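Local coordinates for sialyltransferase 0160 (Photobacterium damselae, PDB 4R84), which probably transfers sialic acid from its CMP-activated donor to galactose-containing acceptors, working as a glycosyltransferase of the GT-B structural group, at residues T362-W367 with Q378-V383; L402-H407 with M424-A429. All blocks are in the same frame, centred on the assembly; numbering follows the deposited sequence.

Contact 1: residues T362-W367 with Q378-V383. With CSF (cytidine-5'-monophosphate-3-fluoro-N-acetyl-neuraminic acid), chain E.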
# COMPACT_ATOMS: atom_id res chain seq x y z
N THR A 362 -4.32 -2.92 -23.34
CA THR A 362 -3.63 -1.87 -22.60
C THR A 362 -2.79 -1.01 -23.54
O THR A 362 -1.81 -1.48 -24.13
CB THR A 362 -2.73 -2.46 -21.51
OG1 THR A 362 -1.75 -3.31 -22.10
CG2 THR A 362 -3.54 -3.28 -20.51
N GLY A 363 -3.16 0.25 -23.69
CA GLY A 363 -2.45 1.14 -24.59
C GLY A 363 -1.16 1.71 -24.00
O GLY A 363 -0.89 1.56 -22.82
N THR A 364 -0.36 2.35 -24.84
CA THR A 364 0.80 3.09 -24.35
C THR A 364 0.86 4.47 -25.00
O THR A 364 -0.06 4.85 -25.72
CB THR A 364 2.12 2.35 -24.62
OG1 THR A 364 3.18 2.97 -23.88
CG2 THR A 364 2.43 2.36 -26.12
N THR A 365 1.92 5.21 -24.74
CA THR A 365 2.09 6.51 -25.36
C THR A 365 2.91 6.38 -26.64
O THR A 365 2.56 5.62 -27.53
CB THR A 365 2.75 7.52 -24.40
OG1 THR A 365 3.98 6.98 -23.90
CG2 THR A 365 1.83 7.81 -23.23
N THR A 366 3.98 7.15 -26.74
CA THR A 366 4.88 7.05 -27.89
C THR A 366 6.14 6.33 -27.45
O THR A 366 6.39 6.19 -26.25
CB THR A 366 5.22 8.45 -28.45
OG1 THR A 366 5.81 9.23 -27.40
CG2 THR A 366 3.97 9.15 -28.93
N TRP A 367 6.92 5.83 -28.40
CA TRP A 367 8.19 5.21 -28.06
C TRP A 367 9.27 5.66 -29.06
O TRP A 367 9.09 6.66 -29.76
CB TRP A 367 8.05 3.68 -27.99
CG TRP A 367 7.48 3.02 -29.23
CD1 TRP A 367 8.20 2.53 -30.29
CD2 TRP A 367 6.10 2.74 -29.52
NE1 TRP A 367 7.36 1.98 -31.21
CE2 TRP A 367 6.07 2.09 -30.77
CE3 TRP A 367 4.90 2.96 -28.84
CZ2 TRP A 367 4.87 1.68 -31.37
CZ3 TRP A 367 3.70 2.55 -29.44
CH2 TRP A 367 3.71 1.91 -30.70
N GLN A 378 -1.38 4.30 -34.69
CA GLN A 378 -1.68 3.33 -35.73
C GLN A 378 -1.07 1.96 -35.44
O GLN A 378 -1.68 0.93 -35.74
CB GLN A 378 -1.21 3.84 -37.10
CG GLN A 378 -1.51 2.88 -38.27
CD GLN A 378 -3.00 2.54 -38.40
OE1 GLN A 378 -3.86 3.42 -38.36
NE2 GLN A 378 -3.30 1.25 -38.59
N GLN A 379 0.13 1.93 -34.87
CA GLN A 379 0.75 0.65 -34.55
C GLN A 379 -0.07 -0.11 -33.53
O GLN A 379 -0.20 -1.33 -33.60
CB GLN A 379 2.17 0.84 -34.03
CG GLN A 379 3.12 1.46 -35.05
CD GLN A 379 2.93 0.86 -36.44
OE1 GLN A 379 3.24 -0.30 -36.66
NE2 GLN A 379 2.46 1.68 -37.38
N GLN A 380 -0.66 0.62 -32.58
CA GLN A 380 -1.46 -0.02 -31.55
C GLN A 380 -2.77 -0.52 -32.14
O GLN A 380 -3.24 -1.61 -31.79
CB GLN A 380 -1.68 0.93 -30.38
CG GLN A 380 -0.34 1.36 -29.75
CD GLN A 380 -0.51 2.26 -28.55
OE1 GLN A 380 -1.09 1.87 -27.53
NE2 GLN A 380 -0.02 3.48 -28.66
N VAL A 381 -3.34 0.25 -33.06
CA VAL A 381 -4.51 -0.21 -33.80
C VAL A 381 -4.17 -1.50 -34.56
O VAL A 381 -4.95 -2.46 -34.56
CB VAL A 381 -5.04 0.86 -34.78
CG1 VAL A 381 -6.13 0.28 -35.66
CG2 VAL A 381 -5.59 2.04 -33.99
N ASN A 382 -2.99 -1.54 -35.16
CA ASN A 382 -2.55 -2.74 -35.87
C ASN A 382 -2.47 -3.92 -34.90
O ASN A 382 -2.88 -5.03 -35.25
CB ASN A 382 -1.19 -2.53 -36.53
CG ASN A 382 -1.25 -1.52 -37.66
OD1 ASN A 382 -2.32 -1.14 -38.12
ND2 ASN A 382 -0.07 -1.09 -38.13
N VAL A 383 -1.96 -3.69 -33.69
CA VAL A 383 -1.90 -4.76 -32.69
C VAL A 383 -3.30 -5.30 -32.37
O VAL A 383 -3.51 -6.51 -32.31
CB VAL A 383 -1.21 -4.31 -31.37
CG1 VAL A 383 -1.28 -5.43 -30.34
CG2 VAL A 383 0.23 -3.94 -31.63
C5A CSF E . 8.87 3.05 -18.52
C4A CSF E . 8.46 3.68 -17.19
C2A CSF E . 6.17 4.11 -18.17
O6A CSF E . 6.64 3.45 -19.36
C6A CSF E . 7.62 2.44 -19.15
C3A CSF E . 7.35 4.72 -17.40
O4A CSF E . 9.61 4.29 -16.60
N5A CSF E . 9.85 2.01 -18.28
C7A CSF E . 7.97 1.86 -20.51
C8A CSF E . 6.74 1.24 -21.15
C9A CSF E . 7.12 0.48 -22.41
O9A CSF E . 5.93 -0.11 -22.94
O8A CSF E . 6.18 0.32 -20.22
O7A CSF E . 8.44 2.91 -21.36
C1A CSF E . 5.21 5.21 -18.58
OBA CSF E . 4.60 5.84 -17.69
OAA CSF E . 5.06 5.49 -19.79
O1A CSF E . 5.48 3.24 -17.27
O2A CSF E . 4.68 0.94 -16.74
N1 CSF E . -1.00 2.62 -17.04
C2 CSF E . -2.37 2.36 -17.15
N3 CSF E . -2.89 1.92 -18.32
C4 CSF E . -2.06 1.71 -19.36
C5 CSF E . -0.69 1.97 -19.27
C6 CSF E . -0.17 2.44 -18.07
C3' CSF E . 1.19 1.83 -14.80
C2' CSF E . -0.30 2.06 -14.72
C1' CSF E . -0.50 3.15 -15.76
O4' CSF E . 0.76 3.79 -15.95
C4' CSF E . 1.70 3.23 -15.04
PA CSF E . 4.35 2.13 -17.60
O5' CSF E . 3.01 2.68 -16.95
C5' CSF E . 3.08 3.26 -15.66
O3' CSF E . 1.68 1.22 -13.61
O2' CSF E . -0.65 2.63 -13.45
N4 CSF E . -2.57 1.26 -20.54
O2 CSF E . -3.12 2.56 -16.15
O3A CSF E . 4.10 1.97 -19.08
C10 CSF E . 11.02 1.95 -18.92
O10 CSF E . 11.39 2.82 -19.70
C11 CSF E . 11.84 0.72 -18.65
F3A CSF E . 7.83 5.79 -18.11

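Contact 2: residues L402-H407 with M424-A429. With CSF (cytidine-5'-monophosphate-3-fluoro-N-acetyl-neuraminic acid), chain E.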
# COMPACT_ATOMS: atom_id res chain seq x y z
N LEU A 402 -14.53 -6.08 -26.75
CA LEU A 402 -13.35 -5.22 -26.67
C LEU A 402 -13.53 -4.06 -25.70
O LEU A 402 -14.53 -3.35 -25.71
CB LEU A 402 -12.93 -4.67 -28.04
CG LEU A 402 -12.27 -5.58 -29.09
CD1 LEU A 402 -12.93 -6.94 -29.27
CD2 LEU A 402 -12.20 -4.84 -30.42
N PHE A 403 -12.52 -3.92 -24.85
CA PHE A 403 -12.39 -2.82 -23.90
C PHE A 403 -11.01 -2.21 -24.07
O PHE A 403 -10.04 -2.91 -24.39
CB PHE A 403 -12.57 -3.31 -22.46
CG PHE A 403 -13.97 -3.74 -22.13
CD1 PHE A 403 -14.46 -4.98 -22.54
CD2 PHE A 403 -14.80 -2.91 -21.39
CE1 PHE A 403 -15.75 -5.37 -22.23
CE2 PHE A 403 -16.09 -3.30 -21.08
CZ PHE A 403 -16.57 -4.52 -21.50
N PHE A 404 -10.92 -0.91 -23.85
CA PHE A 404 -9.66 -0.19 -24.02
C PHE A 404 -9.25 0.47 -22.73
O PHE A 404 -10.02 1.25 -22.16
CB PHE A 404 -9.80 0.86 -25.13
CG PHE A 404 -8.57 1.71 -25.33
CD1 PHE A 404 -7.35 1.12 -25.60
CD2 PHE A 404 -8.66 3.10 -25.34
CE1 PHE A 404 -6.22 1.90 -25.82
CE2 PHE A 404 -7.54 3.89 -25.56
CZ PHE A 404 -6.30 3.29 -25.80
N LYS A 405 -8.05 0.17 -22.25
CA LYS A 405 -7.50 0.94 -21.13
C LYS A 405 -6.30 1.71 -21.64
O LYS A 405 -5.20 1.16 -21.78
CB LYS A 405 -7.13 0.05 -19.94
CG LYS A 405 -6.49 0.83 -18.77
CD LYS A 405 -7.28 2.09 -18.49
CE LYS A 405 -6.73 2.87 -17.32
NZ LYS A 405 -5.41 3.55 -17.49
N GLY A 406 -6.53 2.97 -21.99
CA GLY A 406 -5.48 3.79 -22.52
C GLY A 406 -4.48 4.19 -21.46
O GLY A 406 -4.78 4.19 -20.25
N HIS A 407 -3.27 4.55 -21.91
CA HIS A 407 -2.26 5.12 -21.02
C HIS A 407 -2.76 6.48 -20.54
O HIS A 407 -3.36 7.23 -21.31
CB HIS A 407 -0.92 5.25 -21.75
CG HIS A 407 0.25 5.55 -20.86
ND1 HIS A 407 0.44 6.79 -20.28
CD2 HIS A 407 1.30 4.79 -20.49
CE1 HIS A 407 1.56 6.77 -19.57
NE2 HIS A 407 2.11 5.57 -19.69
N MET A 424 -15.88 -0.72 -29.17
CA MET A 424 -14.93 -0.88 -28.07
C MET A 424 -15.33 0.06 -26.94
O MET A 424 -15.67 1.21 -27.17
CB MET A 424 -13.49 -0.63 -28.53
CG MET A 424 -12.42 -0.98 -27.47
SD MET A 424 -10.74 -0.99 -28.14
CE MET A 424 -10.54 0.69 -28.66
N ILE A 425 -15.37 -0.47 -25.72
CA ILE A 425 -15.76 0.33 -24.57
C ILE A 425 -14.54 0.89 -23.85
O ILE A 425 -13.58 0.17 -23.58
CB ILE A 425 -16.62 -0.50 -23.59
CG1 ILE A 425 -17.96 -0.80 -24.26
CG2 ILE A 425 -16.85 0.30 -22.29
CD1 ILE A 425 -18.79 -1.89 -23.59
N ASN A 426 -14.58 2.19 -23.54
CA ASN A 426 -13.45 2.87 -22.89
C ASN A 426 -13.45 2.71 -21.36
O ASN A 426 -14.49 2.84 -20.72
CB ASN A 426 -13.48 4.36 -23.24
CG ASN A 426 -12.20 5.08 -22.84
OD1 ASN A 426 -11.14 4.80 -23.38
ND2 ASN A 426 -12.31 6.03 -21.91
N ILE A 427 -12.28 2.41 -20.80
CA ILE A 427 -12.06 2.50 -19.36
C ILE A 427 -11.18 3.72 -19.13
O ILE A 427 -10.06 3.76 -19.61
CB ILE A 427 -11.41 1.22 -18.78
CG1 ILE A 427 -12.25 -0.00 -19.16
CG2 ILE A 427 -11.23 1.32 -17.24
CD1 ILE A 427 -11.60 -1.33 -18.81
N PRO A 428 -11.69 4.72 -18.39
CA PRO A 428 -11.03 6.03 -18.28
C PRO A 428 -9.53 5.92 -18.03
O PRO A 428 -9.10 5.26 -17.08
CB PRO A 428 -11.74 6.69 -17.09
CG PRO A 428 -13.12 6.11 -17.11
CD PRO A 428 -12.94 4.66 -17.60
N ALA A 429 -8.75 6.53 -18.92
CA ALA A 429 -7.30 6.40 -18.89
C ALA A 429 -6.68 6.89 -17.59
O ALA A 429 -5.60 6.43 -17.21
CB ALA A 429 -6.68 7.15 -20.08
C5A CSF E . 8.87 3.05 -18.52
C4A CSF E . 8.46 3.68 -17.19
C2A CSF E . 6.17 4.11 -18.17
O6A CSF E . 6.64 3.45 -19.36
C6A CSF E . 7.62 2.44 -19.15
C3A CSF E . 7.35 4.72 -17.40
O4A CSF E . 9.61 4.29 -16.60
N5A CSF E . 9.85 2.01 -18.28
C7A CSF E . 7.97 1.86 -20.51
C8A CSF E . 6.74 1.24 -21.15
C9A CSF E . 7.12 0.48 -22.41
O9A CSF E . 5.93 -0.11 -22.94
O8A CSF E . 6.18 0.32 -20.22
O7A CSF E . 8.44 2.91 -21.36
C1A CSF E . 5.21 5.21 -18.58
OBA CSF E . 4.60 5.84 -17.69
OAA CSF E . 5.06 5.49 -19.79
O1A CSF E . 5.48 3.24 -17.27
O2A CSF E . 4.68 0.94 -16.74
N1 CSF E . -1.00 2.62 -17.04
C2 CSF E . -2.37 2.36 -17.15
N3 CSF E . -2.89 1.92 -18.32
C4 CSF E . -2.06 1.71 -19.36
C5 CSF E . -0.69 1.97 -19.27
C6 CSF E . -0.17 2.44 -18.07
C3' CSF E . 1.19 1.83 -14.80
C2' CSF E . -0.30 2.06 -14.72
C1' CSF E . -0.50 3.15 -15.76
O4' CSF E . 0.76 3.79 -15.95
C4' CSF E . 1.70 3.23 -15.04
PA CSF E . 4.35 2.13 -17.60
O5' CSF E . 3.01 2.68 -16.95
C5' CSF E . 3.08 3.26 -15.66
O3' CSF E . 1.68 1.22 -13.61
O2' CSF E . -0.65 2.63 -13.45
N4 CSF E . -2.57 1.26 -20.54
O2 CSF E . -3.12 2.56 -16.15
O3A CSF E . 4.10 1.97 -19.08
C10 CSF E . 11.02 1.95 -18.92
O10 CSF E . 11.39 2.82 -19.70
C11 CSF E . 11.84 0.72 -18.65
F3A CSF E . 7.83 5.79 -18.11
O HOH W 1 -8.76 4.58 -21.78

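Contact 1: residues T362-W367 with Q378-V383
Gly363 and Gln380 bring the two backbones to 7.1 Å between their CA atoms, a gap spanned by side chains between the loop after strand 358-362 and helix 373-388. Gln380 does most of the spanning. Its CG stands beside the backbone N (chi1 -60°) and the chain runs straight on, carrying the terminal amide to the main chain of Thr364 at both ends. Gln380 OE1 accepts from Thr364 N at 2.8 Å, with 165° at the hydrogen. Gln380 NE2 returns a longer bond to Thr364 O, 3.2 Å; that oxygen lies close to the amide plane of Gln380, whereas the NE2 donor sits well above the carbonyl plane of Thr364. A further bond from NE2 to Tyr376 O, one helical turn back, agrees with NE2 being the donor end. Thr364 CG2 packs against Gln380 NE2 at 3.7 Å. Farther along the loop, the Trp367 ring meets the helix by its rim, Trp367 CH2 lying 3.8 Å from Gln379 CB, while its NE1 bonds the C-terminal carboxylate of Ala503. The chemistry reaches the fluorinated donor analogue through one peptide group: Thr364 N is held by Gln380, and Gly363 O accepts from N4 of the cytosine at 2.8 Å. Gln380 is a second-shell residue, consistent with a role in orienting the Gly363 carbonyl, and its bond may make that oxygen a slightly stronger acceptor.

Contact 2: residues L402-H407 with M424-A429
Lys405 and Ala429 meet at the fluorinated donor analogue: Lys405 NZ donates to Ala429 O at 2.9 Å and to O2 of the cytosine at 2.8 Å. The ammonium also bonds Gly406 O; three oxygens hold it, with a weak fourth bond to Ile431 O. Lys405 CG leaves opposite the backbone N (chi1 177°), and bends at chi2 and chi4 fold the chain across the carbonyls of Ile427 and Pro428. His407 NE2 reaches carboxylate oxygen OAA of the ligand at 3.0 Å, with a weaker bond to OBA, while its ND1 accepts from Ala409 N. Behind this first shell, Ala429 CB touches the oxygens of Gly406 and His407, and one water joins Gly406 N to Asn426 OD1 and Ile427 O. The supporting strands run parallel, 29° apart, laced by Ile425 N to Leu402 O, Phe404 N to Ile425 O (2.9 Å) and Ile427 N to Phe404 O. On one face Phe403 lies alongside Ile425, Phe403 CD2 to Ile425 CB 3.7 Å; on the other Phe404 CD2 meets Asn426 OD1. Met424, just before the strand, packs its CE on Phe404 CB at 3.6 Å; Met424 SD lies 5.5 Å from the Phe404 ring centroid, 55° off its normal, an oblique Met-aromatic contact. With helix 412-419, on which Phe404 packs, the strands form a beta-alpha-beta unit; Phe403 and Ile425 face helix 344-353, and strand 358-362 flanks 401-405, with 425-427 at one edge of the four-stranded parallel sheet.

How the contacts relate
Contacts 1 and 2, with centres 13 Å apart, converge on the cytosine of the fluorinated donor analogue: contact 1 joins the loop leaving strand 358-362 to helix 373-388, and contact 2 pairs the next two strands of the chain. The seam between them is a probable hydrogen bond from Gly363 N to Lys405 O, 2.9 Å. That same Lys405 O accepts from N4 of the ligand, also at 2.9 Å, so the amino group is shared by one carbonyl from each contact, Gly363 O being the other. Beyond the strand ends, Thr365 CG2 packs 3.4 Å from His407 ND1. Within the two contacts, contact 1 meets the ligand through Gly363 O at the base, whereas contact 2 reaches from the base to the sialic acid carboxylate.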